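Long-range contact in fibronectin-binding protein (Streptococcus pyogenes, PDB 5A0L), which is a surface adhesin whose N-terminal domain carries an internal thioester that mediates covalent binding to the host: residues A138-E150 against V161-D173. Numbering follows the deposited sequence.
Sequences APLNDVNKMWERE and VTLMREALKKLID. With ZN (zinc ion), chain D.
The indole of Trp147 lies between two methionines: Met164 sets its CE 3.7 Å from the centroid of the six-membered ring, nearly on the ring normal, while Met146 CB covers the opposite face toward the rim. The first is a CH-pi and Met-aromatic contact, made possible by the bend of Met164 at chi3 (71°), which swings the methyl over the ring; Val161 CG1 stands at the ring edge. The second flat group, the guanidinium of Arg165, carries Asn144 O over the centre of one face and Val161 CG1 on the other, with Met146 O and Glu148 OE1 at its edge.

These groups fasten the connection between helices 120-135 and 158-172 of the thioester domain, where a 3-10 segment at 143-145 runs into a type II beta turn from Lys145 to Glu148, in which Trp147 is also the N-cap of helix 148-152. Extended from CG to NE, Arg165 grips Met146 O side-on, through NE at 2.9 Å and NH2 at 2.9 Å, NE in the carbonyl plane, NH2 well above it, both bonds bent. Its NH2 also gives Glu148 OE1 a nearly straight hydrogen bond (172°), part of a salt bridge, on the anti lone pair; together with the bonds to Met146 O, all close to the guanidinium plane, this fixes the group's rotation. Arg152 holds Glu148 OE2, and a water links OE1 to Arg165 NH1.

Beyond the ring, Leu168 CD2 meets Met146 SD at 3.7 Å, and Leu140 CD1 packs on Ile172 CD1 at 4.0 Å, continuing the apolar strip along the helix. On the outer side, Lys169 NZ is shared between Glu166 OE2, in a salt bridge, and Asn144 OD1, which it reaches in the carbonyl plane at 2.6 Å.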
loop_
_atom_site.group_PDB
_atom_site.type_symbol
_atom_site.label_atom_id
_atom_site.label_comp_id
_atom_site.label_asym_id
_atom_site.label_seq_id
_atom_site.Cartn_x
_atom_site.Cartn_y
_atom_site.Cartn_z
ATOM N N ALA A 138 -8.078 3.309 10.225
ATOM C CA ALA A 138 -9.296 2.636 9.774
ATOM C C ALA A 138 -9.617 1.526 10.781
ATOM O O ALA A 138 -8.735 0.751 11.112
ATOM C CB ALA A 138 -9.100 2.020 8.387
ATOM N N PRO A 139 -10.857 1.442 11.260
ATOM C CA PRO A 139 -11.120 0.519 12.400
ATOM C C PRO A 139 -10.955 -1.003 12.215
ATOM O O PRO A 139 -10.433 -1.758 13.095
ATOM C CB PRO A 139 -12.564 0.882 12.783
ATOM C CG PRO A 139 -12.760 2.259 12.315
ATOM C CD PRO A 139 -11.884 2.485 11.123
ATOM N N LEU A 140 -11.411 -1.457 11.087
ATOM C CA LEU A 140 -11.380 -2.925 10.781
ATOM C C LEU A 140 -11.951 -3.854 11.906
ATOM O O LEU A 140 -11.318 -4.837 12.310
ATOM C CB LEU A 140 -9.969 -3.426 10.348
ATOM C CG LEU A 140 -9.424 -2.718 9.102
ATOM C CD1 LEU A 140 -8.030 -3.240 8.786
ATOM C CD2 LEU A 140 -10.351 -2.919 7.907
ATOM N N ASN A 141 -13.130 -3.527 12.413
ATOM C CA ASN A 141 -13.701 -4.276 13.528
ATOM C C ASN A 141 -14.644 -5.413 13.109
ATOM O O ASN A 141 -15.184 -6.112 13.976
ATOM C CB ASN A 141 -14.431 -3.301 14.449
ATOM C CG ASN A 141 -15.295 -2.335 13.678
ATOM O OD1 ASN A 141 -15.915 -2.708 12.685
ATOM N ND2 ASN A 141 -15.358 -1.096 14.134
ATOM N N ASP A 142 -14.807 -5.615 11.799
ATOM C CA ASP A 142 -15.750 -6.582 11.241
ATOM C C ASP A 142 -15.070 -7.418 10.138
ATOM O O ASP A 142 -15.680 -7.671 9.082
ATOM C CB ASP A 142 -16.890 -5.750 10.608
ATOM C CG ASP A 142 -18.223 -6.376 10.729
ATOM O OD1 ASP A 142 -18.492 -6.964 11.795
ATOM O OD2 ASP A 142 -19.030 -6.212 9.775
ATOM N N VAL A 143 -13.842 -7.874 10.377
ATOM C CA VAL A 143 -13.078 -8.521 9.291
ATOM C C VAL A 143 -13.794 -9.774 8.773
ATOM O O VAL A 143 -13.752 -10.043 7.577
ATOM C CB VAL A 143 -11.615 -8.819 9.712
ATOM C CG1 VAL A 143 -10.877 -9.647 8.656
ATOM C CG2 VAL A 143 -10.863 -7.538 10.011
ATOM N N ASN A 144 -14.471 -10.512 9.654
ATOM C CA ASN A 144 -15.151 -11.741 9.226
ATOM C C ASN A 144 -16.259 -11.545 8.234
ATOM O O ASN A 144 -16.685 -12.514 7.600
ATOM C CB ASN A 144 -15.729 -12.498 10.414
ATOM C CG ASN A 144 -14.689 -13.238 11.182
ATOM O OD1 ASN A 144 -13.568 -13.427 10.719
ATOM N ND2 ASN A 144 -15.067 -13.691 12.376
ATOM N N LYS A 145 -16.762 -10.313 8.120
ATOM C CA LYS A 145 -17.790 -9.990 7.134
ATOM C C LYS A 145 -17.259 -9.208 5.940
ATOM O O LYS A 145 -18.012 -8.889 5.043
ATOM C CB LYS A 145 -18.941 -9.217 7.800
ATOM C CG LYS A 145 -19.789 -10.050 8.750
ATOM C CD LYS A 145 -20.757 -9.206 9.539
ATOM C CE LYS A 145 -21.792 -10.080 10.241
ATOM N NZ LYS A 145 -21.166 -11.117 11.126
ATOM N N MET A 146 -15.970 -8.900 5.909
ATOM C CA MET A 146 -15.450 -8.091 4.804
ATOM C C MET A 146 -15.561 -8.845 3.497
ATOM O O MET A 146 -15.296 -10.050 3.426
ATOM C CB MET A 146 -14.022 -7.639 5.073
ATOM C CG MET A 146 -13.975 -6.539 6.122
ATOM S SD MET A 146 -12.289 -6.034 6.517
ATOM C CE MET A 146 -11.875 -5.106 5.078
ATOM N N TRP A 147 -15.946 -8.096 2.466
ATOM C CA TRP A 147 -16.112 -8.617 1.095
ATOM C C TRP A 147 -17.242 -9.656 0.964
ATOM O O TRP A 147 -17.336 -10.359 -0.055
ATOM C CB TRP A 147 -14.774 -9.154 0.534
ATOM C CG TRP A 147 -13.691 -8.152 0.614
ATOM C CD1 TRP A 147 -13.619 -6.984 -0.063
ATOM C CD2 TRP A 147 -12.522 -8.207 1.450
ATOM N NE1 TRP A 147 -12.479 -6.302 0.302
ATOM C CE2 TRP A 147 -11.791 -7.033 1.235
ATOM C CE3 TRP A 147 -12.037 -9.141 2.360
ATOM C CZ2 TRP A 147 -10.579 -6.788 1.863
ATOM C CZ3 TRP A 147 -10.836 -8.891 2.996
ATOM C CH2 TRP A 147 -10.125 -7.725 2.755
ATOM N N GLU A 148 -18.114 -9.753 1.958
ATOM C CA GLU A 148 -19.236 -10.660 1.846
ATOM C C GLU A 148 -20.154 -10.273 0.671
ATOM O O GLU A 148 -20.778 -11.138 0.054
ATOM C CB GLU A 148 -20.014 -10.728 3.153
ATOM C CG GLU A 148 -21.061 -11.831 3.201
ATOM C CD GLU A 148 -20.538 -13.265 3.153
ATOM O OE1 GLU A 148 -19.335 -13.517 3.279
ATOM O OE2 GLU A 148 -21.401 -14.152 3.019
ATOM N N ARG A 149 -20.300 -8.965 0.395
ATOM C CA ARG A 149 -21.114 -8.562 -0.741
ATOM C C ARG A 149 -20.567 -9.177 -2.035
ATOM O O ARG A 149 -21.324 -9.735 -2.857
ATOM C CB ARG A 149 -21.196 -7.050 -0.849
ATOM C CG ARG A 149 -22.159 -6.585 -1.932
ATOM C CD ARG A 149 -22.289 -5.059 -1.962
ATOM N NE ARG A 149 -22.980 -4.542 -0.778
ATOM C CZ ARG A 149 -23.139 -3.247 -0.509
ATOM N NH1 ARG A 149 -22.661 -2.334 -1.344
ATOM N NH2 ARG A 149 -23.755 -2.863 0.599
ATOM N N GLU A 150 -19.249 -9.104 -2.212
ATOM C CA GLU A 150 -18.593 -9.751 -3.344
ATOM C C GLU A 150 -18.818 -11.265 -3.418
ATOM O O GLU A 150 -19.014 -11.793 -4.489
ATOM C CB GLU A 150 -17.102 -9.442 -3.334
ATOM C CG GLU A 150 -16.748 -8.020 -3.750
ATOM C CD GLU A 150 -16.943 -6.931 -2.712
ATOM O OE1 GLU A 150 -17.243 -7.176 -1.517
ATOM O OE2 GLU A 150 -16.760 -5.773 -3.125
ATOM N N VAL A 161 -11.985 -15.178 -0.512
ATOM C CA VAL A 161 -12.342 -14.237 0.551
ATOM C C VAL A 161 -11.926 -14.799 1.918
ATOM O O VAL A 161 -11.464 -14.041 2.766
ATOM C CB VAL A 161 -13.833 -13.827 0.476
ATOM C CG1 VAL A 161 -14.193 -12.897 1.589
ATOM C CG2 VAL A 161 -14.105 -12.994 -0.790
ATOM N N THR A 162 -12.045 -16.108 2.131
ATOM C CA THR A 162 -11.596 -16.680 3.385
ATOM C C THR A 162 -10.083 -16.437 3.567
ATOM O O THR A 162 -9.618 -16.047 4.665
ATOM C CB THR A 162 -11.948 -18.173 3.437
ATOM O OG1 THR A 162 -13.373 -18.313 3.327
ATOM C CG2 THR A 162 -11.466 -18.804 4.732
ATOM N N LEU A 163 -9.303 -16.658 2.513
ATOM C CA LEU A 163 -7.854 -16.389 2.601
ATOM C C LEU A 163 -7.593 -14.913 2.923
ATOM O O LEU A 163 -6.718 -14.573 3.720
ATOM C CB LEU A 163 -7.126 -16.746 1.289
ATOM C CG LEU A 163 -7.059 -18.237 0.915
ATOM C CD1 LEU A 163 -6.409 -18.344 -0.448
ATOM C CD2 LEU A 163 -6.344 -19.046 1.964
ATOM N N MET A 164 -8.324 -14.030 2.240
ATOM C CA MET A 164 -8.118 -12.578 2.420
ATOM C C MET A 164 -8.389 -12.119 3.852
ATOM O O MET A 164 -7.613 -11.340 4.418
ATOM C CB MET A 164 -9.038 -11.823 1.461
ATOM C CG MET A 164 -8.637 -11.968 -0.033
ATOM S SD MET A 164 -9.962 -11.442 -1.164
ATOM C CE MET A 164 -9.920 -9.653 -0.914
ATOM N N ARG A 165 -9.487 -12.590 4.423
ATOM C CA ARG A 165 -9.833 -12.209 5.784
ATOM C C ARG A 165 -8.785 -12.696 6.771
ATOM O O ARG A 165 -8.385 -11.934 7.667
ATOM C CB ARG A 165 -11.189 -12.791 6.163
ATOM C CG ARG A 165 -12.340 -12.204 5.394
ATOM C CD ARG A 165 -13.617 -13.020 5.580
ATOM N NE ARG A 165 -14.770 -12.430 4.909
ATOM C CZ ARG A 165 -15.898 -13.062 4.606
ATOM N NH1 ARG A 165 -16.065 -14.328 4.928
ATOM N NH2 ARG A 165 -16.858 -12.419 3.956
ATOM N N GLU A 166 -8.325 -13.938 6.623
ATOM C CA GLU A 166 -7.333 -14.443 7.546
ATOM C C GLU A 166 -6.014 -13.703 7.430
ATOM O O GLU A 166 -5.335 -13.430 8.434
ATOM C CB GLU A 166 -7.177 -15.975 7.372
ATOM C CG GLU A 166 -8.431 -16.749 7.779
ATOM C CD GLU A 166 -8.939 -16.372 9.178
ATOM O OE1 GLU A 166 -8.165 -16.552 10.141
ATOM O OE2 GLU A 166 -10.111 -15.879 9.327
ATOM N N ALA A 167 -5.622 -13.370 6.204
ATOM C CA ALA A 167 -4.395 -12.621 5.980
ATOM C C ALA A 167 -4.480 -11.242 6.639
ATOM O O ALA A 167 -3.526 -10.788 7.270
ATOM C CB ALA A 167 -4.073 -12.504 4.509
ATOM N N LEU A 168 -5.611 -10.573 6.435
ATOM C CA LEU A 168 -5.766 -9.228 6.995
ATOM C C LEU A 168 -5.627 -9.245 8.537
ATOM O O LEU A 168 -4.942 -8.392 9.117
ATOM C CB LEU A 168 -7.092 -8.637 6.542
ATOM C CG LEU A 168 -7.349 -7.209 7.013
ATOM C CD1 LEU A 168 -6.230 -6.265 6.636
ATOM C CD2 LEU A 168 -8.681 -6.729 6.436
ATOM N N LYS A 169 -6.238 -10.227 9.181
ATOM C CA LYS A 169 -6.135 -10.341 10.626
ATOM C C LYS A 169 -4.673 -10.477 11.070
ATOM O O LYS A 169 -4.248 -9.855 12.044
ATOM C CB LYS A 169 -6.913 -11.548 11.124
ATOM C CG LYS A 169 -8.405 -11.427 11.001
ATOM C CD LYS A 169 -9.068 -12.716 11.492
ATOM C CE LYS A 169 -10.538 -12.691 11.220
ATOM N NZ LYS A 169 -11.150 -14.011 11.534
ATOM N N LYS A 170 -3.895 -11.284 10.345
ATOM C CA LYS A 170 -2.494 -11.469 10.703
ATOM C C LYS A 170 -1.703 -10.178 10.529
ATOM O O LYS A 170 -0.810 -9.852 11.317
ATOM C CB LYS A 170 -1.871 -12.622 9.908
ATOM C CG LYS A 170 -2.481 -13.994 10.235
ATOM C CD LYS A 170 -1.935 -15.124 9.362
ATOM C CE LYS A 170 -2.748 -16.419 9.468
ATOM N NZ LYS A 170 -2.210 -17.333 8.420
ATOM N N LEU A 171 -1.999 -9.439 9.463
ATOM C CA LEU A 171 -1.281 -8.221 9.152
ATOM C C LEU A 171 -1.483 -7.126 10.186
ATOM O O LEU A 171 -0.569 -6.322 10.375
ATOM C CB LEU A 171 -1.614 -7.694 7.759
ATOM C CG LEU A 171 -1.122 -8.506 6.564
ATOM C CD1 LEU A 171 -1.728 -7.956 5.277
ATOM C CD2 LEU A 171 0.398 -8.490 6.469
ATOM N N ILE A 172 -2.673 -7.056 10.792
ATOM C CA ILE A 172 -2.982 -5.966 11.725
ATOM C C ILE A 172 -2.792 -6.368 13.186
ATOM O O ILE A 172 -3.048 -5.568 14.091
ATOM C CB ILE A 172 -4.385 -5.366 11.480
ATOM C CG1 ILE A 172 -5.504 -6.384 11.764
ATOM C CG2 ILE A 172 -4.485 -4.814 10.062
ATOM C CD1 ILE A 172 -6.909 -5.811 11.664
ATOM N N ASP A 173 -2.306 -7.582 13.452
ATOM C CA ASP A 173 -2.045 -7.982 14.822
ATOM C C ASP A 173 -0.879 -7.167 15.371
ATOM O O ASP A 173 0.170 -7.048 14.738
ATOM C CB ASP A 173 -1.691 -9.465 14.831
ATOM C CG ASP A 173 -1.655 -10.048 16.260
ATOM O OD1 ASP A 173 -0.874 -9.589 17.083
ATOM O OD2 ASP A 173 -2.419 -10.977 16.600
HETATM ZN ZN ZN D . -2.286 -11.512 18.503
HETATM O O HOH W 1 -18.251 -15.802 3.759
HETATM O O HOH W 2 -0.367 -12.507 18.996
HETATM O O HOH W 3 -3.740 -12.855 18.667
#